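Local coordinates for flagellar assembly factor FliW (Geobacillus thermodenitrificans, PDB 5DMD), which probably binds the translational repressor CsrA and keeps it from silencing its target mRNAs, flagellin among them, and probably binds flagellin during flagellum assembly, at residues A[32-36]-A[48-53]; A[89-95]-A[112-118]; A[6-12]-A[37-41]. The protein carries 1 engineered substitution. One frame throughout, in Å; residues are numbered along the deposited sequence. Where two conformers were deposited one is given.

Contact 1: A[32-36]-A[48-53]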
loop_
_atom_site.group_PDB
_atom_site.type_symbol
_atom_site.label_atom_id
_atom_site.label_comp_id
_atom_site.label_asym_id
_atom_site.label_seq_id
_atom_site.Cartn_x
_atom_site.Cartn_y
_atom_site.Cartn_z
ATOM N N GLU A 32 10.454 -10.162 -3.037
ATOM C CA GLU A 32 9.247 -10.248 -2.220
ATOM C C GLU A 32 8.033 -10.162 -3.134
ATOM O O GLU A 32 7.530 -9.079 -3.443
ATOM C CB GLU A 32 9.269 -9.163 -1.149
ATOM C CG GLU A 32 10.406 -9.336 -0.163
ATOM C CD GLU A 32 10.116 -10.432 0.865
ATOM O OE1 GLU A 32 8.942 -10.861 0.983
ATOM O OE2 GLU A 32 11.056 -10.844 1.574
ATOM N N LYS A 33 7.556 -11.329 -3.564
ATOM C CA LYS A 33 6.510 -11.423 -4.567
ATOM C C LYS A 33 5.167 -11.887 -4.023
ATOM O O LYS A 33 4.210 -11.989 -4.797
ATOM C CB LYS A 33 6.955 -12.327 -5.722
ATOM C CG LYS A 33 8.208 -11.809 -6.442
ATOM C CD LYS A 33 8.430 -12.554 -7.753
ATOM C CE LYS A 33 9.807 -12.264 -8.337
ATOM N NZ LYS A 33 10.017 -10.821 -8.645
ATOM N N GLN A 34 5.057 -12.166 -2.722
ATOM C CA GLN A 34 3.829 -12.681 -2.132
ATOM C C GLN A 34 3.514 -11.894 -0.872
ATOM O O GLN A 34 4.327 -11.866 0.064
ATOM C CB GLN A 34 3.969 -14.163 -1.794
ATOM C CG GLN A 34 3.981 -15.064 -3.009
ATOM C CD GLN A 34 4.546 -16.430 -2.695
ATOM O OE1 GLN A 34 3.885 -17.444 -2.900
ATOM N NE2 GLN A 34 5.771 -16.463 -2.191
ATOM N N PHE A 35 2.338 -11.270 -0.847
ATOM C CA PHE A 35 1.886 -10.494 0.298
ATOM C C PHE A 35 0.447 -10.847 0.634
ATOM O O PHE A 35 -0.334 -11.293 -0.210
ATOM C CB PHE A 35 1.941 -8.987 -0.003
ATOM C CG PHE A 35 3.324 -8.429 -0.036
ATOM C CD1 PHE A 35 4.080 -8.459 -1.202
ATOM C CD2 PHE A 35 3.870 -7.849 1.100
ATOM C CE1 PHE A 35 5.376 -7.931 -1.217
ATOM C CE2 PHE A 35 5.157 -7.333 1.094
ATOM C CZ PHE A 35 5.908 -7.368 -0.068
ATOM N N VAL A 36 0.096 -10.630 1.887
ATOM C CA VAL A 36 -1.293 -10.690 2.318
ATOM C C VAL A 36 -1.635 -9.344 2.938
ATOM O O VAL A 36 -0.764 -8.654 3.479
ATOM C CB VAL A 36 -1.560 -11.861 3.299
ATOM C CG1 VAL A 36 -0.653 -11.777 4.520
ATOM C CG2 VAL A 36 -3.023 -11.930 3.712
ATOM N N LEU A 48 0.290 -4.415 4.738
ATOM C CA LEU A 48 0.808 -5.175 3.603
ATOM C C LEU A 48 1.913 -6.076 4.146
ATOM O O LEU A 48 3.032 -5.623 4.384
ATOM C CB LEU A 48 1.328 -4.213 2.535
ATOM C CG LEU A 48 1.860 -4.864 1.259
ATOM C CD1 LEU A 48 0.728 -5.557 0.500
ATOM C CD2 LEU A 48 2.556 -3.815 0.397
ATOM N N GLN A 49 1.600 -7.360 4.346
ATOM C CA GLN A 49 2.457 -8.287 5.086
ATOM C C GLN A 49 3.093 -9.298 4.141
ATOM O O GLN A 49 2.384 -10.048 3.463
ATOM C CB GLN A 49 1.629 -9.031 6.135
ATOM C CG GLN A 49 2.391 -10.114 6.885
ATOM C CD GLN A 49 3.457 -9.546 7.799
ATOM O OE1 GLN A 49 3.169 -8.762 8.705
ATOM N NE2 GLN A 49 4.709 -9.914 7.537
ATOM N N SER A 50 4.422 -9.341 4.113
ATOM C CA SER A 50 5.108 -10.373 3.351
ATOM C C SER A 50 4.805 -11.752 3.929
ATOM O O SER A 50 4.829 -11.957 5.145
ATOM C CB SER A 50 6.619 -10.142 3.407
ATOM O OG SER A 50 7.291 -11.279 2.893
ATOM N N VAL A 51 4.542 -12.715 3.039
ATOM C CA VAL A 51 4.335 -14.113 3.418
ATOM C C VAL A 51 5.638 -14.834 3.719
ATOM O O VAL A 51 5.622 -15.899 4.348
ATOM C CB VAL A 51 3.551 -14.748 2.252
ATOM C CG1 VAL A 51 3.425 -16.260 2.391
ATOM C CG2 VAL A 51 2.194 -14.119 2.138
ATOM N N ASN A 52 6.776 -14.263 3.323
ATOM C CA ASN A 52 8.064 -14.911 3.517
ATOM C C ASN A 52 8.943 -14.241 4.560
ATOM O O ASN A 52 9.813 -14.910 5.125
ATOM C CB ASN A 52 8.829 -14.958 2.187
ATOM C CG ASN A 52 8.118 -15.788 1.157
ATOM O OD1 ASN A 52 8.044 -17.009 1.286
ATOM N ND2 ASN A 52 7.573 -15.136 0.133
ATOM N N THR A 53 8.745 -12.952 4.829
ATOM C CA THR A 53 9.618 -12.177 5.707
ATOM C C THR A 53 8.767 -11.465 6.755
ATOM O O THR A 53 8.160 -10.422 6.456
ATOM C CB THR A 53 10.410 -11.157 4.896
ATOM O OG1 THR A 53 11.115 -11.827 3.848
ATOM C CG2 THR A 53 11.420 -10.443 5.784
#

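Contact 2: A[89-95]-A[112-118]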
loop_
_atom_site.group_PDB
_atom_site.type_symbol
_atom_site.label_atom_id
_atom_site.label_comp_id
_atom_site.label_asym_id
_atom_site.label_seq_id
_atom_site.Cartn_x
_atom_site.Cartn_y
_atom_site.Cartn_z
ATOM N N ASP A 89 -11.835 -2.538 -11.146
ATOM C CA ASP A 89 -10.939 -3.660 -10.906
ATOM C C ASP A 89 -9.942 -3.394 -9.788
ATOM O O ASP A 89 -9.322 -4.350 -9.309
ATOM C CB ASP A 89 -10.132 -3.979 -12.173
ATOM C CG ASP A 89 -11.004 -4.373 -13.352
ATOM O OD1 ASP A 89 -12.195 -4.656 -13.142
ATOM O OD2 ASP A 89 -10.493 -4.380 -14.499
ATOM N N VAL A 90 -9.798 -2.141 -9.342
ATOM C CA VAL A 90 -8.598 -1.667 -8.655
ATOM C C VAL A 90 -8.913 -1.295 -7.216
ATOM O O VAL A 90 -9.917 -0.631 -6.940
ATOM C CB VAL A 90 -8.025 -0.444 -9.394
ATOM C CG1 VAL A 90 -6.852 0.148 -8.633
ATOM C CG2 VAL A 90 -7.606 -0.840 -10.795
ATOM N N ALA A 91 -8.035 -1.705 -6.306
ATOM C CA ALA A 91 -7.945 -1.110 -4.981
ATOM C C ALA A 91 -6.625 -0.363 -4.873
ATOM O O ALA A 91 -5.580 -0.875 -5.285
ATOM C CB ALA A 91 -7.998 -2.180 -3.894
ATOM N N LEU A 92 -6.679 0.857 -4.340
ATOM C CA LEU A 92 -5.513 1.710 -4.195
ATOM C C LEU A 92 -5.196 1.914 -2.720
ATOM O O LEU A 92 -6.100 2.080 -1.891
ATOM C CB LEU A 92 -5.765 3.092 -4.806
ATOM C CG LEU A 92 -5.846 3.285 -6.319
ATOM C CD1 LEU A 92 -6.100 4.759 -6.626
ATOM C CD2 LEU A 92 -4.598 2.788 -7.029
ATOM N N TYR A 93 -3.907 1.946 -2.403
ATOM C CA TYR A 93 -3.434 2.190 -1.047
ATOM C C TYR A 93 -2.196 3.054 -1.141
ATOM O O TYR A 93 -1.487 3.030 -2.151
ATOM C CB TYR A 93 -3.037 0.887 -0.326
ATOM C CG TYR A 93 -4.171 -0.116 -0.251
ATOM C CD1 TYR A 93 -5.146 -0.016 0.727
ATOM C CD2 TYR A 93 -4.272 -1.144 -1.175
ATOM C CE1 TYR A 93 -6.194 -0.915 0.784
ATOM C CE2 TYR A 93 -5.318 -2.052 -1.125
ATOM C CZ TYR A 93 -6.268 -1.936 -0.146
ATOM O OH TYR A 93 -7.303 -2.850 -0.102
ATOM N N VAL A 94 -1.929 3.809 -0.076
ATOM C CA VAL A 94 -0.635 4.470 0.073
ATOM C C VAL A 94 -0.002 4.050 1.392
ATOM O O VAL A 94 -0.694 3.748 2.370
ATOM C CB VAL A 94 -0.711 6.006 -0.050
ATOM C CG1 VAL A 94 -1.040 6.414 -1.494
ATOM C CG2 VAL A 94 -1.734 6.575 0.933
ATOM N N ILE A 95 1.316 4.044 1.418
ATOM C CA ILE A 95 2.063 3.591 2.587
ATOM C C ILE A 95 2.362 4.754 3.512
ATOM O O ILE A 95 2.812 5.817 3.077
ATOM C CB ILE A 95 3.345 2.860 2.160
ATOM C CG1 ILE A 95 2.972 1.640 1.333
ATOM C CG2 ILE A 95 4.188 2.440 3.379
ATOM C CD1 ILE A 95 4.149 0.909 0.755
ATOM N N PRO A 112 1.907 4.836 -4.904
ATOM C CA PRO A 112 0.802 4.016 -4.399
ATOM C C PRO A 112 0.972 2.529 -4.686
ATOM O O PRO A 112 1.635 2.113 -5.648
ATOM C CB PRO A 112 -0.420 4.574 -5.146
ATOM C CG PRO A 112 0.141 5.061 -6.428
ATOM C CD PRO A 112 1.500 5.638 -6.076
ATOM N N ILE A 113 0.350 1.730 -3.820
ATOM C CA ILE A 113 0.147 0.298 -4.042
ATOM C C ILE A 113 -1.148 0.124 -4.828
ATOM O O ILE A 113 -2.210 0.596 -4.402
ATOM C CB ILE A 113 0.066 -0.452 -2.701
ATOM C CG1 ILE A 113 1.369 -0.312 -1.893
ATOM C CG2 ILE A 113 -0.296 -1.926 -2.923
ATOM C CD1 ILE A 113 2.539 -1.080 -2.488
ATOM N N VAL A 114 -1.076 -0.585 -5.951
ATOM C CA VAL A 114 -2.198 -0.756 -6.865
ATOM C C VAL A 114 -2.457 -2.245 -6.986
ATOM O O VAL A 114 -1.551 -3.001 -7.352
ATOM C CB VAL A 114 -1.880 -0.163 -8.246
ATOM C CG1 VAL A 114 -3.058 -0.354 -9.189
ATOM C CG2 VAL A 114 -1.482 1.307 -8.114
ATOM N N ILE A 115 -3.689 -2.673 -6.703
ATOM C CA ILE A 115 -4.031 -4.089 -6.704
ATOM C C ILE A 115 -5.242 -4.327 -7.593
ATOM O O ILE A 115 -6.270 -3.658 -7.439
ATOM C CB ILE A 115 -4.295 -4.593 -5.272
ATOM C CG1 ILE A 115 -3.001 -4.517 -4.458
ATOM C CG2 ILE A 115 -4.868 -6.014 -5.291
ATOM C CD1 ILE A 115 -3.167 -4.840 -2.986
ATOM N N ASN A 116 -5.122 -5.279 -8.520
ATOM C CA ASN A 116 -6.293 -5.852 -9.171
ATOM C C ASN A 116 -6.833 -6.905 -8.216
ATOM O O ASN A 116 -6.240 -7.978 -8.061
ATOM C CB ASN A 116 -5.948 -6.459 -10.531
ATOM C CG ASN A 116 -7.182 -7.002 -11.256
ATOM O OD1 ASN A 116 -8.123 -7.490 -10.628
ATOM N ND2 ASN A 116 -7.172 -6.930 -12.582
ATOM N N VAL A 117 -7.947 -6.583 -7.557
ATOM C CA VAL A 117 -8.413 -7.399 -6.438
ATOM C C VAL A 117 -8.768 -8.807 -6.898
ATOM O O VAL A 117 -8.316 -9.797 -6.315
ATOM C CB VAL A 117 -9.594 -6.718 -5.725
ATOM C CG1 VAL A 117 -10.034 -7.552 -4.542
ATOM C CG2 VAL A 117 -9.200 -5.326 -5.263
ATOM N N HIS A 118 -9.605 -8.926 -7.935
ATOM C CA HIS A 118 -10.104 -10.253 -8.294
ATOM C C HIS A 118 -9.055 -11.114 -8.984
ATOM O O HIS A 118 -9.169 -12.346 -8.951
ATOM C CB HIS A 118 -11.432 -10.188 -9.067
ATOM C CG HIS A 118 -11.286 -9.911 -10.533
ATOM N ND1 HIS A 118 -11.126 -8.637 -11.040
ATOM C CD2 HIS A 118 -11.328 -10.739 -11.606
ATOM C CE1 HIS A 118 -11.042 -8.697 -12.358
ATOM N NE2 HIS A 118 -11.162 -9.961 -12.726
HETATM O O HOH W 1 -10.746 -6.648 -9.235
#

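Contact 3: A[6-12]-A[37-41]. Engineered in segment 37-41: Gln39 (natural residue Pro).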
loop_
_atom_site.group_PDB
_atom_site.type_symbol
_atom_site.label_atom_id
_atom_site.label_comp_id
_atom_site.label_asym_id
_atom_site.label_seq_id
_atom_site.Cartn_x
_atom_site.Cartn_y
_atom_site.Cartn_z
ATOM N N THR A 6 4.230 -12.769 11.433
ATOM C CA THR A 6 3.881 -11.432 10.955
ATOM C C THR A 6 4.491 -10.367 11.855
ATOM O O THR A 6 5.013 -10.648 12.938
ATOM C CB THR A 6 2.366 -11.192 10.900
ATOM O OG1 THR A 6 1.844 -11.139 12.233
ATOM C CG2 THR A 6 1.644 -12.287 10.112
ATOM N N LYS A 7 4.381 -9.119 11.403
ATOM C CA LYS A 7 4.921 -8.001 12.169
ATOM C C LYS A 7 4.005 -7.604 13.317
ATOM O O LYS A 7 4.486 -7.306 14.417
ATOM C CB LYS A 7 5.147 -6.792 11.259
ATOM C CG LYS A 7 5.827 -5.630 11.977
ATOM C CD LYS A 7 6.514 -4.704 10.996
ATOM C CE LYS A 7 6.910 -3.407 11.687
ATOM N NZ LYS A 7 7.591 -2.488 10.737
ATOM N N TYR A 8 2.692 -7.583 13.082
ATOM C CA TYR A 8 1.739 -7.020 14.027
ATOM C C TYR A 8 0.643 -7.974 14.481
ATOM O O TYR A 8 -0.116 -7.609 15.388
ATOM C CB TYR A 8 1.047 -5.790 13.421
ATOM C CG TYR A 8 1.949 -4.637 13.078
ATOM C CD1 TYR A 8 2.554 -3.878 14.072
ATOM C CD2 TYR A 8 2.176 -4.290 11.758
ATOM C CE1 TYR A 8 3.366 -2.803 13.753
ATOM C CE2 TYR A 8 2.986 -3.219 11.424
ATOM C CZ TYR A 8 3.579 -2.480 12.427
ATOM O OH TYR A 8 4.385 -1.414 12.099
ATOM N N HIS A 9 0.510 -9.157 13.875
ATOM C CA HIS A 9 -0.636 -10.022 14.123
ATOM C C HIS A 9 -0.278 -11.338 14.796
ATOM O O HIS A 9 -1.167 -12.172 15.001
ATOM C CB HIS A 9 -1.373 -10.306 12.808
ATOM C CG HIS A 9 -2.066 -9.110 12.238
ATOM N ND1 HIS A 9 -1.419 -8.170 11.459
ATOM C CD2 HIS A 9 -3.352 -8.700 12.336
ATOM C CE1 HIS A 9 -2.277 -7.228 11.110
ATOM N NE2 HIS A 9 -3.458 -7.530 11.623
ATOM N N GLY A 10 0.981 -11.548 15.151
ATOM C CA GLY A 10 1.412 -12.851 15.622
ATOM C C GLY A 10 1.401 -13.881 14.501
ATOM O O GLY A 10 1.303 -13.558 13.318
ATOM N N ASP A 11 1.518 -15.147 14.894
ATOM C CA ASP A 11 1.467 -16.218 13.907
ATOM C C ASP A 11 0.028 -16.436 13.448
ATOM O O ASP A 11 -0.867 -16.652 14.274
ATOM C CB ASP A 11 1.992 -17.525 14.498
ATOM C CG ASP A 11 3.493 -17.524 14.741
ATOM O OD1 ASP A 11 4.168 -16.503 14.520
ATOM O OD2 ASP A 11 3.998 -18.577 15.189
ATOM N N ILE A 12 -0.196 -16.447 12.132
ATOM C CA ILE A 12 -1.541 -16.614 11.598
ATOM C C ILE A 12 -1.562 -17.694 10.522
ATOM O O ILE A 12 -0.534 -18.058 9.943
ATOM C CB ILE A 12 -2.176 -15.294 11.074
ATOM C CG1 ILE A 12 -1.493 -14.803 9.795
ATOM C CG2 ILE A 12 -2.116 -14.183 12.131
ATOM C CD1 ILE A 12 -2.043 -13.563 9.247
ATOM N N LEU A 37 -2.899 -8.950 2.817
ATOM C CA LEU A 37 -3.394 -7.697 3.374
ATOM C C LEU A 37 -4.160 -8.013 4.646
ATOM O O LEU A 37 -5.156 -8.738 4.605
ATOM C CB LEU A 37 -4.292 -6.969 2.375
ATOM C CG LEU A 37 -3.641 -6.142 1.261
ATOM C CD1 LEU A 37 -2.691 -6.961 0.397
ATOM C CD2 LEU A 37 -4.718 -5.506 0.398
ATOM N N LEU A 38 -3.702 -7.464 5.770
ATOM C CA LEU A 38 -4.252 -7.788 7.080
ATOM C C LEU A 38 -4.775 -6.525 7.740
ATOM O O LEU A 38 -4.001 -5.613 8.042
ATOM C CB LEU A 38 -3.197 -8.446 7.970
ATOM C CG LEU A 38 -2.447 -9.644 7.405
ATOM C CD1 LEU A 38 -1.288 -10.022 8.315
ATOM C CD2 LEU A 38 -3.428 -10.823 7.272
ATOM N N GLN A 39 -6.079 -6.491 7.995
ATOM C CA GLN A 39 -6.670 -5.337 8.653
ATOM C C GLN A 39 -6.108 -5.177 10.061
ATOM O O GLN A 39 -5.950 -6.153 10.806
ATOM C CB GLN A 39 -8.191 -5.480 8.695
ATOM C CG GLN A 39 -8.843 -5.366 7.324
ATOM C CD GLN A 39 -10.343 -5.151 7.398
ATOM O OE1 GLN A 39 -11.097 -6.063 7.738
ATOM N NE2 GLN A 39 -10.781 -3.938 7.079
ATOM N N LEU A 40 -5.762 -3.938 10.402
ATOM C CA LEU A 40 -5.393 -3.564 11.765
ATOM C C LEU A 40 -6.713 -3.367 12.494
ATOM O O LEU A 40 -7.268 -2.268 12.530
ATOM C CB LEU A 40 -4.557 -2.291 11.755
ATOM C CG LEU A 40 -3.042 -2.423 11.918
ATOM C CD1 LEU A 40 -2.459 -1.151 12.513
ATOM C CD2 LEU A 40 -2.689 -3.628 12.779
ATOM N N GLU A 41 -7.213 -4.460 13.068
ATOM C CA GLU A 41 -8.595 -4.594 13.547
ATOM C C GLU A 41 -9.329 -3.302 13.898
ATOM O O GLU A 41 -10.406 -3.025 13.369
ATOM C CB GLU A 41 -8.662 -5.529 14.750
ATOM C CG GLU A 41 -10.088 -5.755 15.215
ATOM C CD GLU A 41 -10.199 -6.854 16.242
ATOM O OE1 GLU A 41 -9.203 -7.090 16.955
ATOM O OE2 GLU A 41 -11.275 -7.482 16.335
#

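Contact 1: A[32-36]-A[48-53]
Glu32 reaches over to the turn 50-53 and engages both hydroxyls there with its carboxylate. Its CB and CG make no close contact with 48-53 and only carry the carboxylate across, while the side chain also touches Leu56; the bend at chi2 (-77°) turns the carboxylate toward the other segment. CD lies near both hydroxyls, and each oxygen takes one: OE1 accepts from Ser50 OG at 2.6 Å, met on the syn side but 31° out of the carboxylate plane, while OE2 accepts from Thr53 OG1 at 2.5 Å, shorter than usual. The Ser50 bond, with Thr53 as a possible second hold, would probably help to fix the rotation of the buried carboxylate.

Ser50 OG also works as an acceptor. It takes the backbone N of Asn52 and, at 2.9 Å, that of Thr53, the pattern of an ST turn and an ST motif. With an alanine here the hydroxyl is gone, and Glu32 OE1 is likely to lose its donor while the N-H groups of Asn52 and Thr53 lose their acceptor.

Behind the turn the strands pair antiparallel. Val36 N donates to Gln49 O and Gln49 N to Val36 O, both at 2.8 Å, and Val51 N reaches Gln34 O in an almost straight bond (177°). Phe35, in the non-hydrogen-bonded pair with Ser50, brings CD2 to 3.6 Å from Leu48 CG, and Leu48 CD2 lies above one ring face, offset toward the rim.

The contact belongs to the hairpin of strands 34-39 and 45-50. Phe35 pairs through its backbone with Val20 of strand 20-21, its ring meets Phe22 edge-to-face, and Leu48 pairs with Phe58 of strand 57-61.

Contact 2: A[89-95]-A[112-118]
Leu92 and Val114 meet on one face of the strand pair, brought together by different chi1 values. Leu92 carries CG opposite its carbonyl carbon (chi1 -72°) and runs on extended through chi2, which carries CD2 to 3.6 Å from Val114 CG2, the two side chains side by side and pointing the same way. With chi1 at 180°, Val114 places its other methyl, CG1, 3.9 Å from Val90 CG1, and thus serves two neighbours on the facing strand.

On the face of Ala91, Tyr93, Ile113 and Ile115, the Tyr93 ring brings CE2 to 4.0 Å from Ile115 CD1, and Ala91 CB lies 3.6 Å from Val117 CG2. Ile95 CD1 settles beside Ile113 CG1.

Two hydrogen-bonded pairs hold the backbones: Ala91 with Ile115 and Tyr93 with Ile113, each joined by two N-H to O bonds. The bond from Ala91 N to Ile115 O measures 2.9 Å.

At the open end Asp89 O accepts from Val117 N, and a water donates to the same oxygen (2.7 Å from Asp89 O) and to Asn116 OD1, while accepting from His118 N. Asn116 OD1 also accepts from Lys119 N, and its ND2 donates to Leu82 O. That water also lies in the plane of the His118 ring, 2.7 Å from its ND1.

The regular alternation of pair types, with the short segments at 161°, is that of antiparallel pairing; as strands 90-97 and 106-116 are consecutive in the chain, they form a beta hairpin within the FliW sheet.

Contact 3: A[6-12]-A[37-41]
His9 and Gln39 form the one hydrogen bond between the segments. His9 NE2 donates to Gln39 O at 3.0 Å with an angle of 165° at the hydrogen. The oxygen lies near the ring plane of His9, yet the donor stands 48° above the carbonyl plane, away from a lone pair. Gln39 is an engineered residue (proline in the natural protein), but the acceptor is its backbone oxygen, and its CB points away from the loop.

A CH-pi contact accompanies the bond. Leu38 CB sits over one face of the His9 imidazole, 3.9 Å from the ring centroid and displaced toward the rim, with CE1 its nearest ring atom. The two side chains slide past each other in opposite directions. His9 CG lies opposite the carbonyl carbon (chi1 -69°), which sends the ring across to the strand, where its edge meets the carbonyl and its face meets the leucine.

Apolar contacts add to this pair. Ile12 CD1 and Leu38 CD2 meet tip to tip at 3.7 Å, Thr6 CG2 lies 4.1 Å from Leu38 CD1, and Leu40 CD2 approaches His9 CE1 obliquely at 4.0 Å.

Within the loop, Thr6 OG1 accepts from His9 N (2.9 Å), an ST motif, and donates to Gly10 O at 2.7 Å. These two bonds probably help to hold the loop in the shape that places His9.

NE2 facing a carbonyl oxygen, which can only accept, is consistent with a protonated NE2; the charge of the ring is not settled by this. One directed bond, a CH-pi contact and a few apolar contacts tie the 6-12 loop to strand 34-39 at the surface.

Overall arrangement
From the N terminus, the loop 6-12 between strands 3-4 and 12-13 comes first, and contact 3 brings it to strand 34-39 and the residues after it. The chain has by then passed residues 32-36, so contact 1, which closes the hairpin with strand 45-50, crosses contact 3. Strand 34-39 serves both, and Gln49 OE1 probably accepts from Lys7 N, tying the loop to the second hairpin strand too. Contact 2 follows in series, closing the hairpin of strands 90-97 and 106-116. It meets contact 1 where Ile113 CD1 lies 4.0 Å from Leu48 CD2, and Leu37 packs on Tyr93 and Ile115. All three reach the same large antiparallel sheet.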